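AmbC (Sorangium cellulosum, PDB 5O15) probably catalyses both the dehydration and the ring-forming cyclisation of a polyketide intermediate in ambruticin biosynthesis, as a bifunctional dehydratase-cyclase domain. Local coordinates at residues 44-48 / 207-212; 77-83 / 110-114; 178-182 / 192-196. One frame throughout, in Å; residues are numbered along the deposited sequence.

Contact 1 of 3, residues 44-48 / 207-212; sequences EHAWV and FGLHPA
The indole of W47 is sandwiched, H210 CE1 over one face and the V48 CG1 methyl over the other, both offset toward the rim. H210 CE1 comes to 3.4 Å from W47 CH2. H210 is not stacked in parallel, since its ring and the six-membered ring of W47 are inclined by 44° with centroids 4.3 Å apart, and the CE1-NE2 side of the imidazole leans down onto the indole. At the edge of the indole, near its plane, F207 CZ approaches W47 CZ2 at 3.9 Å and P211 CB approaches CH2 at 4.0 Å. The A212 methyl touches CZ3. F207 CZ also reaches H45 CE1, but those two rings meet obliquely and slide past each other.

The contact joins the two halves of the double hotdog fold, a loop after strand 34-41 of the first to the start of helix 211-225 of the second. H210 is the N-cap of that helix: ND1 accepts from A212 N at 3.0 Å, the donor lying in the ring plane. H210 and P211 probably open the HPxxxD signature, whose aspartate is the catalytic acid in related dehydratases. With CG anti to the backbone N (chi1 -166°), the imidazole reaches back to its own helix and still meets the indole. Within 44-48, H45 ND1 accepts from W47 NE1 at 3.1 Å; the donor lies in the imidazole plane, while the acceptor is tilted from the indole plane, and this bond restrains the indole's rotation. Replacing W47 by an alanine would probably leave H45 ND1 without its donor and H210 without the flat surface beneath CE1. W21 meets both H45 and F207 edge-to-face.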
ATOM      1  N   GLU A  44     -18.660   6.366   3.033  1.00 27.10           N
ATOM      2  CA  GLU A  44     -18.691   4.964   3.446  1.00 27.09           C
ATOM      3  C   GLU A  44     -17.342   4.510   3.978  1.00 25.04           C
ATOM      4  O   GLU A  44     -17.288   3.698   4.910  1.00 29.20           O
ATOM      5  CB  GLU A  44     -19.111   4.078   2.274  1.00 31.12           C
ATOM      6  CG  GLU A  44     -20.457   4.441   1.631  1.00 39.78           C
ATOM      7  CD  GLU A  44     -20.671   3.795   0.266  1.00 47.09           C
ATOM      8  OE1 GLU A  44     -19.947   2.829  -0.076  1.00 50.68           O
ATOM      9  OE2 GLU A  44     -21.560   4.266  -0.478  1.00 48.65           O
ATOM     10  N   HIS A  45     -16.259   5.051   3.427  1.00 21.06           N
ATOM     11  CA  HIS A  45     -14.890   4.716   3.799  1.00 19.83           C
ATOM     12  C   HIS A  45     -14.206   5.957   4.342  1.00 18.90           C
ATOM     13  O   HIS A  45     -13.175   6.386   3.821  1.00 19.09           O
ATOM     14  CB  HIS A  45     -14.140   4.131   2.599  1.00 18.82           C
ATOM     15  CG  HIS A  45     -14.650   2.786   2.236  1.00 20.61           C
ATOM     16  ND1 HIS A  45     -14.205   1.632   2.841  1.00 21.90           N
ATOM     17  CD2 HIS A  45     -15.661   2.416   1.416  1.00 21.68           C
ATOM     18  CE1 HIS A  45     -14.895   0.606   2.388  1.00 21.42           C
ATOM     19  NE2 HIS A  45     -15.796   1.058   1.531  1.00 22.09           N
ATOM     20  N   ALA A  46     -14.767   6.535   5.401  1.00 19.75           N
ATOM     21  CA  ALA A  46     -14.217   7.760   5.956  1.00 21.22           C
ATOM     22  C   ALA A  46     -12.786   7.574   6.434  1.00 18.51           C
ATOM     23  O   ALA A  46     -12.038   8.552   6.485  1.00 19.13           O
ATOM     24  CB  ALA A  46     -15.097   8.272   7.101  1.00 24.48           C
ATOM     25  N   TRP A  47     -12.388   6.345   6.765  1.00 16.69           N
ATOM     26  CA  TRP A  47     -11.015   6.088   7.175  1.00 16.86           C
ATOM     27  C   TRP A  47      -9.978   6.610   6.185  1.00 15.35           C
ATOM     28  O   TRP A  47      -8.863   6.944   6.606  1.00 15.59           O
ATOM     29  CB  TRP A  47     -10.776   4.607   7.452  1.00 17.34           C
ATOM     30  CG  TRP A  47     -10.959   3.689   6.270  1.00 16.47           C
ATOM     31  CD1 TRP A  47     -12.112   3.074   5.868  1.00 17.20           C
ATOM     32  CD2 TRP A  47      -9.947   3.260   5.348  1.00 14.76           C
ATOM     33  NE1 TRP A  47     -11.880   2.305   4.747  1.00 17.33           N
ATOM     34  CE2 TRP A  47     -10.557   2.395   4.423  1.00 15.57           C
ATOM     35  CE3 TRP A  47      -8.581   3.509   5.232  1.00 14.69           C
ATOM     36  CZ2 TRP A  47      -9.856   1.794   3.417  1.00 16.15           C
ATOM     37  CZ3 TRP A  47      -7.894   2.908   4.199  1.00 15.04           C
ATOM     38  CH2 TRP A  47      -8.539   2.069   3.312  1.00 15.82           C
ATOM     39  N   VAL A  48     -10.283   6.644   4.867  1.00 14.87           N
ATOM     40  CA  VAL A  48      -9.248   7.071   3.932  1.00 14.29           C
ATOM     41  C   VAL A  48      -8.854   8.514   4.190  1.00 15.02           C
ATOM     42  O   VAL A  48      -7.742   8.926   3.850  1.00 15.02           O
ATOM     43  CB  VAL A  48      -9.662   6.858   2.455  1.00 14.84           C
ATOM     44  CG1 VAL A  48      -9.912   5.397   2.201  1.00 15.33           C
ATOM     45  CG2 VAL A  48     -10.870   7.698   2.053  1.00 15.69           C
ATOM     46  N   PHE A 207     -11.426  -6.613   2.179  1.00 17.94           N
ATOM     47  CA  PHE A 207     -10.341  -6.269   1.276  1.00 16.77           C
ATOM     48  C   PHE A 207      -9.439  -7.480   1.072  1.00 16.22           C
ATOM     49  O   PHE A 207      -9.407  -8.397   1.888  1.00 17.61           O
ATOM     50  CB  PHE A 207      -9.513  -5.103   1.853  1.00 16.04           C
ATOM     51  CG  PHE A 207     -10.236  -3.773   1.860  1.00 16.51           C
ATOM     52  CD1 PHE A 207     -10.196  -2.964   0.738  1.00 15.93           C
ATOM     53  CD2 PHE A 207     -10.971  -3.356   2.942  1.00 16.50           C
ATOM     54  CE1 PHE A 207     -10.857  -1.752   0.725  1.00 16.34           C
ATOM     55  CE2 PHE A 207     -11.642  -2.147   2.917  1.00 17.90           C
ATOM     56  CZ  PHE A 207     -11.575  -1.347   1.809  1.00 17.15           C
ATOM     57  N   GLY A 208      -8.677  -7.453  -0.014  1.00 16.26           N
ATOM     58  CA  GLY A 208      -7.611  -8.420  -0.159  1.00 15.93           C
ATOM     59  C   GLY A 208      -6.555  -8.192   0.911  1.00 14.86           C
ATOM     60  O   GLY A 208      -6.256  -9.080   1.720  1.00 15.77           O
ATOM     61  N   LEU A 209      -5.983  -6.995   0.923  1.00 14.05           N
ATOM     62  CA  LEU A 209      -5.125  -6.533   1.997  1.00 13.72           C
ATOM     63  C   LEU A 209      -5.497  -5.087   2.277  1.00 13.78           C
ATOM     64  O   LEU A 209      -5.251  -4.199   1.453  1.00 13.55           O
ATOM     65  CB  LEU A 209      -3.663  -6.696   1.620  1.00 14.86           C
ATOM     66  CG  LEU A 209      -2.672  -6.261   2.696  1.00 15.50           C
ATOM     67  CD1 LEU A 209      -2.917  -6.954   4.040  1.00 17.81           C
ATOM     68  CD2 LEU A 209      -1.267  -6.512   2.225  1.00 17.40           C
ATOM     69  N   HIS A 210      -6.139  -4.859   3.426  1.00 13.65           N
ATOM     70  CA  HIS A 210      -6.640  -3.540   3.718  1.00 14.03           C
ATOM     71  C   HIS A 210      -5.505  -2.536   3.532  1.00 13.05           C
ATOM     72  O   HIS A 210      -4.419  -2.702   4.115  1.00 13.16           O
ATOM     73  CB  HIS A 210      -7.115  -3.495   5.173  1.00 14.16           C
ATOM     74  CG  HIS A 210      -7.938  -2.304   5.506  1.00 14.22           C
ATOM     75  ND1 HIS A 210      -7.419  -1.026   5.509  1.00 13.77           N
ATOM     76  CD2 HIS A 210      -9.241  -2.188   5.866  1.00 15.52           C
ATOM     77  CE1 HIS A 210      -8.359  -0.173   5.886  1.00 14.28           C
ATOM     78  NE2 HIS A 210      -9.473  -0.855   6.117  1.00 16.09           N
ATOM     79  N   PRO A 211      -5.724  -1.462   2.788  1.00 12.12           N
ATOM     80  CA  PRO A 211      -4.631  -0.512   2.539  1.00 11.93           C
ATOM     81  C   PRO A 211      -4.027   0.103   3.773  1.00 12.63           C
ATOM     82  O   PRO A 211      -2.834   0.432   3.771  1.00 12.46           O
ATOM     83  CB  PRO A 211      -5.307   0.532   1.634  1.00 12.25           C
ATOM     84  CG  PRO A 211      -6.339  -0.253   0.895  1.00 12.65           C
ATOM     85  CD  PRO A 211      -6.884  -1.235   1.906  1.00 13.03           C
ATOM     86  N   ALA A 212      -4.814   0.282   4.835  1.00 12.30           N
ATOM     87  CA  ALA A 212      -4.237   0.836   6.055  1.00 12.63           C
ATOM     88  C   ALA A 212      -3.337  -0.163   6.777  1.00 12.24           C
ATOM     89  O   ALA A 212      -2.431   0.239   7.504  1.00 13.57           O
ATOM     90  CB  ALA A 212      -5.334   1.344   6.994  1.00 14.17           C
TER

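Contact 2 of 3, residues 77-83 / 110-114; sequences LPSVSEL and GRRGF
R111, just before strand 112-120, brings NH1 and NH2 both to 3.0 Å from S81 OG on strand 79-85; the two strands belong to the first hotdog unit but are not direct neighbours. Strand 129-137 runs between them, consistent with axes 9.0 Å apart at closest approach and inclined at 45°. S81 and E82 both face V135 of that intervening strand, a classic beta bulge. The guanidinium reaches OG through a bend at chi3 (71°), and the serine oxygen lies tilted from its plane; the NH1 bond is bent (133° at the hydrogen) and the NH2 bond is weak.

F114 turns its ring edge to the other strand. L83 CD1 lies in the ring plane at 3.9 Å from CZ, the two side chains crossing at about a right angle, and V80 CG1 meets CE1 obliquely. The same edge carries CE1 to 3.5 Å from E82 O. A68 of helix 61-75 touches V80, L83 and F114 alike, so this end of the contact packs against the helix.

At the loop end, the R112 guanidinium is held by D32 and the backbone oxygen of E104. This leaves the extended aliphatic part of the arginine alongside L77, whose CD1 lies 3.9 Å from R112 CG.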
ATOM      1  N   LEU A  77      -4.290 -14.083 -12.347  1.00 16.27           N
ATOM      2  CA  LEU A  77      -2.856 -14.047 -12.195  1.00 16.62           C
ATOM      3  C   LEU A  77      -2.502 -13.858 -10.723  1.00 15.83           C
ATOM      4  O   LEU A  77      -3.225 -13.166 -10.008  1.00 18.10           O
ATOM      5  CB  LEU A  77      -2.243 -12.902 -13.006  1.00 15.40           C
ATOM      6  CG  LEU A  77      -2.271 -13.103 -14.522  1.00 16.51           C
ATOM      7  CD1 LEU A  77      -1.836 -11.825 -15.270  1.00 17.49           C
ATOM      8  CD2 LEU A  77      -1.382 -14.289 -14.895  1.00 18.33           C
ATOM      9  N   PRO A  78      -1.382 -14.426 -10.269  1.00 16.95           N
ATOM     10  CA  PRO A  78      -1.119 -14.460  -8.826  1.00 17.82           C
ATOM     11  C   PRO A  78      -0.424 -13.246  -8.254  1.00 15.98           C
ATOM     12  O   PRO A  78      -0.348 -13.149  -7.014  1.00 17.80           O
ATOM     13  CB  PRO A  78      -0.252 -15.719  -8.671  1.00 20.23           C
ATOM     14  CG  PRO A  78       0.466 -15.836  -9.964  1.00 21.35           C
ATOM     15  CD  PRO A  78      -0.530 -15.386 -11.022  1.00 18.24           C
ATOM     16  N   SER A  79       0.123 -12.351  -9.060  1.00 15.71           N
ATOM     17  CA  SER A  79       0.996 -11.323  -8.522  1.00 15.34           C
ATOM     18  C   SER A  79       0.921 -10.033  -9.327  1.00 14.85           C
ATOM     19  O   SER A  79       0.630 -10.034 -10.551  1.00 15.40           O
ATOM     20  CB  SER A  79       2.420 -11.857  -8.548  1.00 17.79           C
ATOM     21  OG  SER A  79       3.299 -10.981  -7.903  1.00 20.28           O
ATOM     22  N   VAL A  80       1.197  -8.929  -8.632  1.00 13.24           N
ATOM     23  CA  VAL A  80       1.519  -7.651  -9.229  1.00 14.00           C
ATOM     24  C   VAL A  80       3.023  -7.631  -9.420  1.00 13.32           C
ATOM     25  O   VAL A  80       3.791  -7.465  -8.468  1.00 14.88           O
ATOM     26  CB  VAL A  80       1.033  -6.499  -8.358  1.00 13.84           C
ATOM     27  CG1 VAL A  80       1.378  -5.167  -8.985  1.00 15.40           C
ATOM     28  CG2 VAL A  80      -0.449  -6.644  -8.109  1.00 16.24           C
ATOM     29  N   SER A  81       3.458  -7.847 -10.659  1.00 14.02           N
ATOM     30  CA  SER A  81       4.877  -7.872 -10.936  1.00 14.94           C
ATOM     31  C   SER A  81       5.504  -6.486 -10.784  1.00 14.52           C
ATOM     32  O   SER A  81       6.595  -6.357 -10.217  1.00 14.15           O
ATOM     33  CB  SER A  81       5.066  -8.396 -12.352  1.00 16.18           C
ATOM     34  OG  SER A  81       6.398  -8.217 -12.796  1.00 21.72           O
ATOM     35  N   GLU A  82       4.848  -5.448 -11.279  0.60 14.02           N
ATOM     36  CA  GLU A  82       5.355  -4.089 -11.143  0.60 15.42           C
ATOM     37  C   GLU A  82       4.176  -3.143 -11.029  0.60 13.20           C
ATOM     38  O   GLU A  82       3.139  -3.370 -11.668  0.60 14.02           O
ATOM     39  CB  GLU A  82       6.205  -3.662 -12.352  0.60 20.95           C
ATOM     40  CG  GLU A  82       7.396  -4.562 -12.683  0.60 25.76           C
ATOM     41  CD  GLU A  82       8.433  -4.630 -11.561  0.60 28.00           C
ATOM     42  OE1 GLU A  82       8.480  -3.704 -10.702  0.60 28.98           O
ATOM     43  OE2 GLU A  82       9.212  -5.625 -11.535  0.60 28.90           O
ATOM     44  N   LEU A  83       4.341  -2.103 -10.219  1.00 13.48           N
ATOM     45  CA  LEU A  83       3.376  -1.030 -10.099  1.00 13.94           C
ATOM     46  C   LEU A  83       4.154   0.268  -9.934  1.00 13.15           C
ATOM     47  O   LEU A  83       5.033   0.372  -9.077  1.00 15.42           O
ATOM     48  CB  LEU A  83       2.421  -1.280  -8.919  1.00 13.76           C
ATOM     49  CG  LEU A  83       1.274  -0.260  -8.781  1.00 15.61           C
ATOM     50  CD1 LEU A  83       0.029  -0.860  -8.132  1.00 18.39           C
ATOM     51  CD2 LEU A  83       1.650   1.014  -8.064  1.00 18.47           C
ATOM     52  N   GLY A 110       3.261 -14.496 -20.157  1.00 22.02           N
ATOM     53  CA  GLY A 110       2.302 -14.688 -19.093  1.00 21.14           C
ATOM     54  C   GLY A 110       2.048 -13.448 -18.257  1.00 18.74           C
ATOM     55  O   GLY A 110       1.705 -13.562 -17.070  1.00 20.81           O
ATOM     56  N   ARG A 111       2.182 -12.259 -18.847  1.00 17.47           N
ATOM     57  CA  ARG A 111       2.035 -11.005 -18.120  1.00 16.50           C
ATOM     58  C   ARG A 111       0.992 -10.137 -18.789  1.00 14.84           C
ATOM     59  O   ARG A 111       0.772 -10.261 -20.018  1.00 16.93           O
ATOM     60  CB  ARG A 111       3.363 -10.284 -18.094  1.00 18.30           C
ATOM     61  CG  ARG A 111       4.385 -11.071 -17.318  1.00 22.03           C
ATOM     62  CD  ARG A 111       5.823 -10.741 -17.722  1.00 30.15           C
ATOM     63  NE  ARG A 111       6.228  -9.411 -17.288  1.00 35.09           N
ATOM     64  CZ  ARG A 111       6.614  -9.114 -16.047  1.00 39.46           C
ATOM     65  NH1 ARG A 111       6.603 -10.050 -15.110  1.00 41.20           N
ATOM     66  NH2 ARG A 111       6.997  -7.881 -15.730  1.00 41.41           N
ATOM     67  N   ARG A 112       0.327  -9.288 -18.014  1.00 14.61           N
ATOM     68  CA  ARG A 112      -0.680  -8.351 -18.497  1.00 14.03           C
ATOM     69  C   ARG A 112      -0.388  -6.949 -17.993  1.00 12.87           C
ATOM     70  O   ARG A 112      -0.230  -6.746 -16.766  1.00 14.16           O
ATOM     71  CB  ARG A 112      -2.094  -8.698 -18.051  1.00 13.67           C
ATOM     72  CG  ARG A 112      -2.666 -10.013 -18.566  1.00 14.12           C
ATOM     73  CD  ARG A 112      -4.033 -10.226 -18.017  1.00 13.92           C
ATOM     74  NE  ARG A 112      -4.689 -11.446 -18.430  1.00 15.23           N
ATOM     75  CZ  ARG A 112      -5.512 -11.533 -19.465  1.00 15.86           C
ATOM     76  NH1 ARG A 112      -5.768 -10.457 -20.198  1.00 15.95           N
ATOM     77  NH2 ARG A 112      -6.089 -12.694 -19.756  1.00 17.80           N
ATOM     78  N   GLY A 113      -0.368  -5.954 -18.863  1.00 12.93           N
ATOM     79  CA  GLY A 113      -0.337  -4.584 -18.377  1.00 12.75           C
ATOM     80  C   GLY A 113      -1.645  -4.196 -17.721  1.00 11.92           C
ATOM     81  O   GLY A 113      -2.698  -4.780 -17.950  1.00 12.73           O
ATOM     82  N   PHE A 114      -1.578  -3.198 -16.831  1.00 12.05           N
ATOM     83  CA  PHE A 114      -2.788  -2.676 -16.218  1.00 12.16           C
ATOM     84  C   PHE A 114      -2.597  -1.199 -15.911  1.00 11.84           C
ATOM     85  O   PHE A 114      -1.474  -0.704 -15.863  1.00 12.23           O
ATOM     86  CB  PHE A 114      -3.172  -3.446 -14.938  1.00 12.60           C
ATOM     87  CG  PHE A 114      -2.286  -3.131 -13.775  1.00 12.58           C
ATOM     88  CD1 PHE A 114      -1.131  -3.834 -13.545  1.00 13.29           C
ATOM     89  CD2 PHE A 114      -2.613  -2.080 -12.928  1.00 14.47           C
ATOM     90  CE1 PHE A 114      -0.306  -3.517 -12.488  1.00 15.15           C
ATOM     91  CE2 PHE A 114      -1.777  -1.753 -11.816  1.00 16.26           C
ATOM     92  CZ  PHE A 114      -0.643  -2.455 -11.641  1.00 16.03           C
TER
HETATM   93  O   HOH W   1       9.572  -6.788 -13.985  1.00 40.37           O

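Contact 3 of 3, residues 178-182 / 192-196; sequences RGVTA and ADLAL
Strands 180-186 and 189-195 form a beta hairpin in the second hotdog unit, and this contact lies at its open end, away from the turn, where an antiparallel pairing is interrupted by a beta bulge. V180 and L194 make a non-hydrogen-bonded pair with CA atoms 4.7 Å apart, whereas A182 pairs with D193 as a hydrogen-bonded pair, so the register moves by one residue between them. The chain turns a corner at T181, within this shift.

V180 and L194 are on the same face of the sheet, side by side and pointing the same way, with V180 CG2 at 4.1 Å from L194 CD2. From this face V180 CG1 also reaches the A192 methyl. Helix 211-225 packs here, Q219 touching V180, A220 touching A192 and L213 touching L194. The A182 and D193 side chains are on the other face, where D193 OD1 forms a salt bridge with R256 and OD2 accepts from W152, fixing both carboxylate oxygens.

T181 crosses D193 at about a right angle. In the modelled one of its two conformers, OG1 lies beside D193 and CG2 lies 4.1 Å from A195 CB; these side-chain contacts are therefore less certain than the backbone ones.

Three backbone bonds establish the pairing. A195 N donates to G179 O at 2.9 Å, and T181 N to D193 O at 2.9 Å. G179 O also receives a CA-H...O contact from L194, and A182 O one from A192. Past the bulge, the third bond restores the pairing, D193 N donating to A182 O at 3.0 Å with 151° at the hydrogen.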
ATOM      1  N   ARG A 178      -2.402   4.870  12.218  1.00 14.04           N
ATOM      2  CA  ARG A 178      -1.514   4.575  13.345  1.00 15.02           C
ATOM      3  C   ARG A 178      -1.667   3.087  13.622  1.00 14.21           C
ATOM      4  O   ARG A 178      -2.371   2.694  14.554  1.00 16.48           O
ATOM      5  CB  ARG A 178      -1.839   5.437  14.575  1.00 19.16           C
ATOM      6  CG  ARG A 178      -1.264   6.836  14.473  1.00 25.34           C
ATOM      7  CD  ARG A 178      -1.396   7.655  15.785  1.00 27.66           C
ATOM      8  NE  ARG A 178      -2.695   8.277  15.826  1.00 29.45           N
ATOM      9  CZ  ARG A 178      -3.023   9.385  15.166  1.00 30.01           C
ATOM     10  NH1 ARG A 178      -2.133   9.976  14.386  1.00 29.96           N
ATOM     11  NH2 ARG A 178      -4.253   9.892  15.262  1.00 32.38           N
ATOM     12  N   GLY A 179      -1.049   2.257  12.772  1.00 13.01           N
ATOM     13  CA  GLY A 179      -1.303   0.838  12.796  1.00 13.28           C
ATOM     14  C   GLY A 179      -0.155  -0.009  13.270  1.00 12.72           C
ATOM     15  O   GLY A 179      -0.179  -1.225  13.038  1.00 13.60           O
ATOM     16  N   VAL A 180       0.849   0.568  13.904  1.00 12.65           N
ATOM     17  CA  VAL A 180       2.009  -0.171  14.384  1.00 12.31           C
ATOM     18  C   VAL A 180       1.927  -0.248  15.902  1.00 12.69           C
ATOM     19  O   VAL A 180       2.013   0.775  16.596  1.00 15.66           O
ATOM     20  CB  VAL A 180       3.325   0.493  13.974  1.00 13.97           C
ATOM     21  CG1 VAL A 180       4.504  -0.397  14.371  1.00 14.54           C
ATOM     22  CG2 VAL A 180       3.368   0.734  12.489  1.00 14.60           C
ATOM     23  N   THR A 181       1.768  -1.437  16.447  0.56 12.81           N
ATOM     24  CA  THR A 181       1.675  -1.509  17.894  0.56 14.64           C
ATOM     25  C   THR A 181       3.028  -1.709  18.549  0.56 13.95           C
ATOM     26  O   THR A 181       3.173  -1.362  19.732  0.56 15.76           O
ATOM     27  CB  THR A 181       0.716  -2.613  18.321  0.56 18.20           C
ATOM     28  OG1 THR A 181       1.269  -3.860  17.941  0.56 19.20           O
ATOM     29  CG2 THR A 181      -0.613  -2.480  17.678  0.56 17.72           C
ATOM     30  N   ALA A 182       4.029  -2.240  17.857  1.00 12.28           N
ATOM     31  CA  ALA A 182       5.365  -2.422  18.419  1.00 12.70           C
ATOM     32  C   ALA A 182       6.312  -2.711  17.265  1.00 11.83           C
ATOM     33  O   ALA A 182       5.889  -3.254  16.244  1.00 11.89           O
ATOM     34  CB  ALA A 182       5.395  -3.594  19.397  1.00 14.34           C
ATOM     35  N   ALA A 192       7.798  -5.940  13.120  1.00 11.08           N
ATOM     36  CA  ALA A 192       6.727  -5.155  13.718  1.00 11.42           C
ATOM     37  C   ALA A 192       5.455  -5.956  13.871  1.00 10.67           C
ATOM     38  O   ALA A 192       5.157  -6.848  13.068  1.00 11.86           O
ATOM     39  CB  ALA A 192       6.466  -3.880  12.908  1.00 13.00           C
ATOM     40  N   ASP A 193       4.684  -5.596  14.909  1.00 11.46           N
ATOM     41  CA  ASP A 193       3.295  -6.004  15.061  1.00 11.66           C
ATOM     42  C   ASP A 193       2.415  -4.903  14.490  1.00 11.33           C
ATOM     43  O   ASP A 193       2.496  -3.752  14.940  1.00 12.72           O
ATOM     44  CB  ASP A 193       2.970  -6.229  16.536  1.00 11.79           C
ATOM     45  CG  ASP A 193       3.667  -7.427  17.097  1.00 13.07           C
ATOM     46  OD1 ASP A 193       3.495  -8.538  16.566  1.00 14.61           O
ATOM     47  OD2 ASP A 193       4.356  -7.329  18.119  1.00 18.50           O
ATOM     48  N   LEU A 194       1.568  -5.269  13.523  1.00 11.19           N
ATOM     49  CA  LEU A 194       0.678  -4.352  12.822  1.00 11.62           C
ATOM     50  C   LEU A 194      -0.762  -4.712  13.157  1.00 12.26           C
ATOM     51  O   LEU A 194      -1.124  -5.885  13.185  1.00 12.71           O
ATOM     52  CB  LEU A 194       0.863  -4.460  11.312  1.00 12.26           C
ATOM     53  CG  LEU A 194       2.293  -4.361  10.781  1.00 12.73           C
ATOM     54  CD1 LEU A 194       2.277  -4.423   9.254  1.00 13.73           C
ATOM     55  CD2 LEU A 194       3.028  -3.118  11.249  1.00 13.29           C
ATOM     56  N   ALA A 195      -1.600  -3.711  13.387  1.00 12.78           N
ATOM     57  CA  ALA A 195      -3.001  -3.997  13.665  1.00 14.05           C
ATOM     58  C   ALA A 195      -3.841  -2.804  13.280  1.00 15.10           C
ATOM     59  O   ALA A 195      -3.482  -1.673  13.610  1.00 16.48           O
ATOM     60  CB  ALA A 195      -3.239  -4.298  15.152  1.00 14.88           C
ATOM     61  N   LEU A 196      -4.928  -3.069  12.565  1.00 17.91           N
ATOM     62  CA  LEU A 196      -5.886  -2.026  12.261  1.00 19.28           C
ATOM     63  C   LEU A 196      -6.553  -1.547  13.554  1.00 18.51           C
ATOM     64  O   LEU A 196      -6.909  -2.359  14.431  1.00 18.07           O
ATOM     65  CB  LEU A 196      -6.968  -2.551  11.322  1.00 20.62           C
ATOM     66  CG  LEU A 196      -6.569  -2.876   9.859  1.00 22.87           C
ATOM     67  CD1 LEU A 196      -7.689  -3.565   9.127  1.00 26.00           C
ATOM     68  CD2 LEU A 196      -6.246  -1.650   9.104  1.00 22.41           C
TER

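Overall arrangement
Contact 1 joins the two halves of the double hotdog, whereas contact 2 stays within the first half and contact 3 within the second. Along the chain both are nested inside the loop that contact 1 closes. Contacts 1 and 3 touch directly, L196 CD2 lying 3.8 Å from A212 CB; their centres are 15 Å apart. Contact 2 is more remote, about 10 Å from contact 1 at the nearest atoms and about 18 Å from contact 3. Helix 61-75 borders contacts 1 and 2. Helix 211-225, which starts in contact 1 and packs on contact 3, probably carries the HPxxxD aspartate that is catalytic in related dehydratases, placing both contacts near the likely active site.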